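Local atomic coordinates of succinate-semialdehyde dehydrogenase (Synechococcus sp., PDB entry 4ITA), a protein that catalyses the NADP-dependent oxidation of succinic semialdehyde, probably to succinate, as a member of the aldehyde dehydrogenase family. Residues A[111-114]-A[115-118]; A[176-179]-A[180-183]; A[320-324]-A[325-329]; A[373-376]-A[377-381]. All blocks are in the same frame, centred on the assembly; numbering follows the deposited sequence.

Contact 1 (A[111-114]-A[115-118])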
# COMPACT_ATOMS: atom_id res chain seq x y z
N THR A 111 22.05 -9.78 12.49
CA THR A 111 21.43 -10.93 13.13
C THR A 111 22.53 -11.98 13.27
O THR A 111 23.70 -11.69 13.07
CB THR A 111 20.29 -11.53 12.28
OG1 THR A 111 20.80 -12.07 11.06
CG2 THR A 111 19.21 -10.48 11.97
N GLN A 112 22.14 -13.21 13.59
CA GLN A 112 23.14 -14.28 13.64
C GLN A 112 23.50 -14.83 12.26
O GLN A 112 24.43 -15.63 12.13
CB GLN A 112 22.72 -15.40 14.60
CG GLN A 112 23.26 -15.18 16.02
CD GLN A 112 23.12 -16.41 16.89
OE1 GLN A 112 22.01 -16.92 17.10
NE2 GLN A 112 24.24 -16.90 17.42
N ALA A 113 22.79 -14.38 11.23
CA ALA A 113 23.19 -14.68 9.86
C ALA A 113 24.57 -14.11 9.58
O ALA A 113 24.96 -13.09 10.15
CB ALA A 113 22.18 -14.09 8.88
N THR A 114 25.31 -14.77 8.69
CA THR A 114 26.51 -14.17 8.12
C THR A 114 26.14 -12.89 7.39
O THR A 114 26.83 -11.86 7.52
CB THR A 114 27.23 -15.15 7.17
OG1 THR A 114 27.75 -16.23 7.95
CG2 THR A 114 28.38 -14.45 6.44
N GLU A 115 25.05 -12.93 6.63
CA GLU A 115 24.52 -11.74 6.00
C GLU A 115 23.01 -11.75 6.10
O GLU A 115 22.38 -12.75 5.80
CB GLU A 115 24.92 -11.66 4.52
CG GLU A 115 26.35 -11.18 4.29
CD GLU A 115 26.62 -10.83 2.84
OE1 GLU A 115 25.66 -10.62 2.09
OE2 GLU A 115 27.81 -10.77 2.46
N SER A 116 22.45 -10.64 6.55
CA SER A 116 21.00 -10.46 6.52
C SER A 116 20.69 -9.03 6.13
O SER A 116 21.26 -8.09 6.68
CB SER A 116 20.34 -10.86 7.84
OG SER A 116 21.02 -10.30 8.95
N TYR A 117 19.81 -8.88 5.14
CA TYR A 117 19.53 -7.57 4.60
C TYR A 117 18.22 -7.56 3.86
O TYR A 117 17.61 -8.60 3.62
CB TYR A 117 20.66 -7.10 3.67
CG TYR A 117 21.02 -8.03 2.52
CD1 TYR A 117 21.92 -9.08 2.72
CD2 TYR A 117 20.50 -7.85 1.24
CE1 TYR A 117 22.28 -9.93 1.67
CE2 TYR A 117 20.86 -8.70 0.18
CZ TYR A 117 21.75 -9.73 0.40
OH TYR A 117 22.11 -10.57 -0.64
N VAL A 118 17.79 -6.35 3.49
CA VAL A 118 16.70 -6.19 2.56
C VAL A 118 17.29 -5.64 1.26
O VAL A 118 18.09 -4.69 1.29
CB VAL A 118 15.63 -5.23 3.10
CG1 VAL A 118 14.51 -5.02 2.08
CG2 VAL A 118 15.05 -5.76 4.42
O HOH W 1 24.09 -10.26 10.41

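Contact 2 (A[176-179]-A[180-183]). With EDO (1,2-ethanediol), chain E.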
# COMPACT_ATOMS: atom_id res chain seq x y z
N GLY A 176 16.29 6.77 -25.22
CA GLY A 176 16.99 5.51 -25.31
C GLY A 176 16.36 4.35 -24.55
O GLY A 176 16.89 3.25 -24.59
N PHE A 177 15.25 4.58 -23.85
CA PHE A 177 14.62 3.48 -23.12
C PHE A 177 14.15 2.42 -24.11
O PHE A 177 13.46 2.75 -25.07
CB PHE A 177 13.45 3.97 -22.27
CG PHE A 177 13.86 4.70 -21.02
CD1 PHE A 177 14.29 3.99 -19.90
CD2 PHE A 177 13.81 6.09 -20.96
CE1 PHE A 177 14.68 4.66 -18.76
CE2 PHE A 177 14.18 6.76 -19.81
CZ PHE A 177 14.61 6.05 -18.71
N PRO A 178 14.52 1.15 -23.88
CA PRO A 178 14.14 0.09 -24.83
C PRO A 178 12.63 -0.03 -25.07
O PRO A 178 11.81 0.28 -24.19
CB PRO A 178 14.68 -1.17 -24.17
CG PRO A 178 15.86 -0.70 -23.37
CD PRO A 178 15.44 0.65 -22.83
N GLU A 179 12.28 -0.50 -26.26
CA GLU A 179 10.89 -0.70 -26.64
C GLU A 179 10.19 -1.60 -25.63
O GLU A 179 10.70 -2.65 -25.25
CB GLU A 179 10.84 -1.34 -28.02
CG GLU A 179 9.44 -1.56 -28.55
CD GLU A 179 9.42 -2.15 -29.95
OE1 GLU A 179 10.49 -2.44 -30.51
OE2 GLU A 179 8.31 -2.33 -30.48
N GLY A 180 9.00 -1.18 -25.19
CA GLY A 180 8.22 -1.96 -24.23
C GLY A 180 8.44 -1.56 -22.79
O GLY A 180 7.71 -2.01 -21.90
N VAL A 181 9.45 -0.73 -22.53
CA VAL A 181 9.69 -0.28 -21.17
C VAL A 181 8.65 0.74 -20.73
O VAL A 181 8.26 0.77 -19.56
CB VAL A 181 11.14 0.23 -21.01
CG1 VAL A 181 11.33 0.98 -19.69
CG2 VAL A 181 12.11 -0.95 -21.12
N PHE A 182 8.22 1.59 -21.65
CA PHE A 182 7.13 2.52 -21.38
C PHE A 182 6.21 2.54 -22.59
O PHE A 182 6.67 2.76 -23.71
CB PHE A 182 7.65 3.93 -21.10
CG PHE A 182 6.56 4.91 -20.71
CD1 PHE A 182 5.74 5.49 -21.67
CD2 PHE A 182 6.37 5.23 -19.38
CE1 PHE A 182 4.73 6.38 -21.30
CE2 PHE A 182 5.36 6.12 -19.01
CZ PHE A 182 4.54 6.69 -19.97
N GLN A 183 4.92 2.33 -22.37
CA GLN A 183 3.97 2.38 -23.48
C GLN A 183 2.74 3.16 -23.10
O GLN A 183 2.10 2.89 -22.08
CB GLN A 183 3.56 0.97 -23.92
CG GLN A 183 4.69 0.13 -24.51
CD GLN A 183 4.22 -1.27 -24.86
OE1 GLN A 183 3.86 -1.56 -26.01
NE2 GLN A 183 4.18 -2.14 -23.87
C1 EDO E . 9.25 4.19 -25.28
O1 EDO E . 9.34 3.43 -26.49
C2 EDO E . 10.26 3.68 -24.26
O2 EDO E . 10.01 2.31 -23.94

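Contact 3 (A[320-324]-A[325-329])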
# COMPACT_ATOMS: atom_id res chain seq x y z
N ASP A 320 -24.05 27.73 -8.72
CA ASP A 320 -25.47 28.08 -8.79
C ASP A 320 -26.27 27.52 -7.62
O ASP A 320 -27.09 28.24 -7.02
CB ASP A 320 -26.09 27.60 -10.11
CG ASP A 320 -25.67 28.44 -11.31
OD1 ASP A 320 -24.99 29.47 -11.13
OD2 ASP A 320 -26.03 28.05 -12.44
N GLN A 321 -26.05 26.25 -7.29
CA GLN A 321 -26.79 25.65 -6.18
C GLN A 321 -26.40 26.24 -4.82
O GLN A 321 -27.25 26.41 -3.95
CB GLN A 321 -26.70 24.11 -6.21
CG GLN A 321 -27.44 23.52 -7.42
CD GLN A 321 -27.56 22.00 -7.38
OE1 GLN A 321 -26.67 21.29 -7.84
NE2 GLN A 321 -28.67 21.50 -6.86
N ALA A 322 -25.13 26.58 -4.65
CA ALA A 322 -24.68 27.21 -3.41
C ALA A 322 -25.33 28.57 -3.23
O ALA A 322 -25.78 28.92 -2.14
CB ALA A 322 -23.16 27.34 -3.38
N VAL A 323 -25.36 29.34 -4.31
CA VAL A 323 -25.98 30.66 -4.29
C VAL A 323 -27.49 30.57 -4.04
O VAL A 323 -28.04 31.35 -3.26
CB VAL A 323 -25.67 31.44 -5.58
CG1 VAL A 323 -26.47 32.74 -5.64
CG2 VAL A 323 -24.19 31.74 -5.65
N ALA A 324 -28.14 29.60 -4.66
CA ALA A 324 -29.57 29.38 -4.45
C ALA A 324 -29.87 29.04 -2.99
O ALA A 324 -30.93 29.37 -2.46
CB ALA A 324 -30.10 28.29 -5.39
N ALA A 325 -28.91 28.38 -2.33
CA ALA A 325 -29.04 28.02 -0.93
C ALA A 325 -28.81 29.20 0.02
O ALA A 325 -29.18 29.14 1.19
CB ALA A 325 -28.08 26.89 -0.58
N GLY A 326 -28.17 30.26 -0.48
CA GLY A 326 -27.95 31.45 0.32
C GLY A 326 -26.54 32.01 0.31
O GLY A 326 -26.29 33.07 0.87
N ALA A 327 -25.60 31.30 -0.32
CA ALA A 327 -24.23 31.79 -0.41
C ALA A 327 -24.19 33.09 -1.19
O ALA A 327 -25.01 33.31 -2.09
CB ALA A 327 -23.33 30.76 -1.06
N LYS A 328 -23.24 33.95 -0.86
CA LYS A 328 -23.09 35.23 -1.55
C LYS A 328 -21.91 35.21 -2.50
O LYS A 328 -20.87 34.63 -2.20
CB LYS A 328 -22.91 36.35 -0.52
CG LYS A 328 -24.07 36.46 0.45
CD LYS A 328 -25.41 36.57 -0.28
CE LYS A 328 -26.56 36.55 0.71
NZ LYS A 328 -26.22 37.37 1.91
N ILE A 329 -22.09 35.83 -3.66
CA ILE A 329 -21.03 35.98 -4.65
C ILE A 329 -20.36 37.34 -4.44
O ILE A 329 -21.00 38.38 -4.61
CB ILE A 329 -21.56 35.93 -6.09
CG1 ILE A 329 -22.26 34.60 -6.37
CG2 ILE A 329 -20.43 36.17 -7.09
CD1 ILE A 329 -22.95 34.54 -7.73
O HOH W 2 -27.61 33.86 -2.36

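Contact 4 (A[373-376]-A[377-381]). With EDO (1,2-ethanediol), chain L.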
# COMPACT_ATOMS: atom_id res chain seq x y z
N LYS A 373 -12.96 32.29 14.93
CA LYS A 373 -12.67 33.13 16.10
C LYS A 373 -11.39 32.76 16.84
O LYS A 373 -10.85 33.58 17.58
CB LYS A 373 -13.83 33.07 17.09
CG LYS A 373 -15.06 33.84 16.68
CD LYS A 373 -16.13 33.72 17.75
CE LYS A 373 -17.46 34.25 17.27
NZ LYS A 373 -17.36 35.68 16.86
N ASP A 374 -10.93 31.53 16.67
CA ASP A 374 -9.75 31.07 17.38
C ASP A 374 -9.14 29.85 16.72
O ASP A 374 -9.67 29.33 15.73
CB ASP A 374 -10.05 30.80 18.88
CG ASP A 374 -11.16 29.78 19.10
OD1 ASP A 374 -11.36 28.88 18.26
OD2 ASP A 374 -11.83 29.86 20.15
N LEU A 375 -8.03 29.39 17.29
CA LEU A 375 -7.27 28.27 16.76
C LEU A 375 -8.07 26.96 16.70
O LEU A 375 -8.04 26.25 15.68
CB LEU A 375 -6.01 28.10 17.60
CG LEU A 375 -5.00 27.05 17.15
CD1 LEU A 375 -4.59 27.30 15.73
CD2 LEU A 375 -3.79 27.10 18.06
N ASP A 376 -8.79 26.62 17.77
CA ASP A 376 -9.56 25.39 17.79
C ASP A 376 -10.60 25.38 16.67
O ASP A 376 -10.79 24.37 15.99
CB ASP A 376 -10.25 25.17 19.14
CG ASP A 376 -9.30 24.70 20.23
OD1 ASP A 376 -8.11 24.49 19.95
OD2 ASP A 376 -9.75 24.54 21.39
N GLN A 377 -11.26 26.51 16.47
CA GLN A 377 -12.30 26.61 15.44
C GLN A 377 -11.68 26.50 14.05
O GLN A 377 -12.24 25.88 13.16
CB GLN A 377 -13.07 27.92 15.59
CG GLN A 377 -14.29 28.03 14.71
CD GLN A 377 -14.95 29.40 14.80
OE1 GLN A 377 -14.60 30.21 15.67
NE2 GLN A 377 -15.90 29.67 13.91
N ALA A 378 -10.51 27.10 13.87
CA ALA A 378 -9.81 27.03 12.59
C ALA A 378 -9.45 25.60 12.22
O ALA A 378 -9.66 25.16 11.08
CB ALA A 378 -8.57 27.88 12.63
N ILE A 379 -8.91 24.86 13.17
CA ILE A 379 -8.52 23.47 12.93
C ILE A 379 -9.75 22.59 12.68
O ILE A 379 -9.76 21.77 11.75
CB ILE A 379 -7.66 22.95 14.10
CG1 ILE A 379 -6.32 23.70 14.10
CG2 ILE A 379 -7.46 21.44 14.00
CD1 ILE A 379 -5.50 23.54 15.36
N ALA A 380 -10.79 22.76 13.48
CA ALA A 380 -12.01 21.98 13.28
C ALA A 380 -12.59 22.20 11.88
O ALA A 380 -12.98 21.25 11.20
CB ALA A 380 -13.04 22.31 14.35
N LEU A 381 -12.66 23.46 11.45
CA LEU A 381 -13.23 23.76 10.16
C LEU A 381 -12.33 23.24 9.04
O LEU A 381 -12.80 22.68 8.05
CB LEU A 381 -13.47 25.26 10.01
CG LEU A 381 -14.07 25.73 8.68
CD1 LEU A 381 -15.38 25.03 8.41
CD2 LEU A 381 -14.28 27.23 8.72
C1 EDO L . -11.92 27.74 22.92
O1 EDO L . -11.52 27.66 21.55
C2 EDO L . -11.46 26.48 23.63
O2 EDO L . -11.85 25.34 22.84

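Contact 1 (A[111-114]-A[115-118])
Two hydroxyls joined directly, Thr111 OG1 donating to Ser116 OG at 2.8 Å, close the bend that leads into strand 115-129. Thr111 OG1 works in both directions, because it also accepts from Ala113 N at 3.1 Å, with an N-H...O angle of 151°, and so forms an ST turn. Its chi1 of 66° sets the hydroxyl between the backbone N and the carbonyl carbon, where it can meet the amide two residues on while CG2 lies beside Ser116 OG at 3.5 Å. Ser116, with its short side chain, suits the inner side of this bend; its hydroxyl is further bonded to Thr109 O, across the paired backbone. A water accepts from Thr111 N and can donate to Ala113 O, both at 3.0 Å, and reaches Ser116 OG only weakly. Beside the hydroxyl pair Ala113 CB rests 3.9 Å from Ser116 CB and packs on Trp454 of strand 448-455; its small apolar methyl suits a buried place between the two. Thr114 and Glu115 both face Leu455, a classic beta bulge where the loop becomes strand. Thr114 OG1 bonds to Lys456 O, tying the bulge to the C-terminal residue, and Thr111 packs on Arg424 of the second subunit. The region thus joins the start of the strand to the chain's end and to the dimer partner. Ser116 OG, having accepted from Thr111 OG1, can donate to Thr109 O, so a short chain of hydrogen bonds runs from Thr111 to Thr109 and restrains both hydroxyls.

Contact 2 (A[176-179]-A[180-183])
Pro178 O is gripped twice, by Val181 N at 3.1 Å and by the O2 hydroxyl of a bound 1,2-ethanediol at 2.7 Å. The first bond closes a type II beta turn from Pro178 to Val181, the link between helix 162-175 and strand 182-185 in the Rossmann-type part of the enzyme. Its N-H...O angle is 157°, with the donor tilted 29° from the carbonyl plane. The diol, probably from the crystallisation liquor, links two backbone groups: its O2 also accepts from Phe182 N at 3.0 Å, bridging the turn and the first residue of the strand. Pro178 supplies the accepting carbonyl that opens the turn. Glu179 takes the first corner, and its OE2 forms a salt bridge with Lys33; Gly180, at the second, takes the positive phi of 94°, at which a CB would be jammed against Glu179 O. Gly176 meets a similar demand in the Schellman motif that ends the helix. Phe177 and Val181 are buried, and their apolar side chains both lie against Tyr41 and Leu147; the rings of Phe177 and Trp52 meet edge-to-face. Val181 spreads its two methyls between neighbours: CG1, anti to the backbone N at chi1 167°, stands 4.2 Å from Phe177 CD1, while CG2 lies 4.0 Å from Pro178 CB.

Contact 3 (A[320-324]-A[325-329])
Gly326 is the first residue to leave helical angles after helix 309-325, and its positive phi of 131° turns the chain toward strand 328-331. This is a Schellman motif. The bond spanning most residues runs from Ala327 N back to Ala322 O, 3.0 Å long at an N-H...O angle of 156°, and inside it Gly326 N reaches Val323 O at 3.0 Å. That second donor stands above the carbonyl plane of Val323, 68° out of it and not on a lone pair; the approaches of Gly326 N and Ala325 N to Ala322 O are weak. Glycine fits the turning position because a CB there would be pressed against the carbonyl O of Ala325. A water then bridges Val323 O and Ala327 O, donating to both, so these carbonyls are satisfied beyond the last helical bonds. The small side chains of Ala322 and Ala327 suit the buried side of the turn. Ala327 points its methyl back at the helix, 4.1 Å from Ala322 CB; Ala327 packs on Ile351 and Ala322 on Ile357. Ile329 belongs to the strand, yet its branch folds back over the helix end, its side chain crossing that of Val323 at about a right angle; Ile329 also packs on Leu348 of the neighbouring strand 346-349. The branched side chains of Val323 and Ile329 bring helix end and strand into contact. With chi1 172° Val323 has CG1 anti to its own N, and the other methyl, CG2, is left to reach Ile329 CG1 at 3.5 Å.

Contact 4 (A[373-376]-A[377-381])
Gln377 OE1 accepts from Lys373 N at 2.8 Å, and Gln377 N in turn donates to Asp374 OD1 at 3.0 Å. The latter is an N-cap: Asp374 stands just before helix 375-383, and OD1 takes the amide nearly in line with its own C-O bond, at an N-H...O angle of 159°. A chi1 of 58° swings the Asp374 carboxylate back over the first turn. Aspartate is apt here, since its negative charge should also favour the helix N terminus. The glutamine chain is extended, so its amide reaches back past the cap; Lys373 N lies above the amide plane, 59° out of it. The Asp374 carboxylate and Gln377 amide planes stand 86° apart. A 1,2-ethanediol, probably from the crystallisation liquor, spans Asp374 OD2 and Asp376 OD2, donating to each, while Asp376 OD1 pairs with Arg403 in a salt bridge. Deeper in, routine helical bonds follow, and the apolar side of the helix packs on its surroundings: Ala378 on Val372 and Phe240, Leu375 and Ile379 on Phe404 of helix 398-407. Leu375 CD1 meets Ile379 CD1 at 3.9 Å.

How the contacts relate
Running from the N terminus, the four contacts follow one another in series; none nests in or crosses another, and each is local. Contact 1 closes the loop that enters strand 115-129, and contact 2 the passage from helix 162-175 into strand 182-185; both reach the same eight-stranded mixed sheet, their centres about 36 Å apart. Contact 3 joins helix 309-325 to strand 328-331, an outermost strand of the seven-stranded sheet, and contact 4 starts helix 375-383 directly after strand 366-372 of that sheet. Contacts 3 and 4 share one side of the chain's centre, about 24 Å apart between centres, whereas contacts 1 and 3 lie on opposite sides, about 64 Å apart.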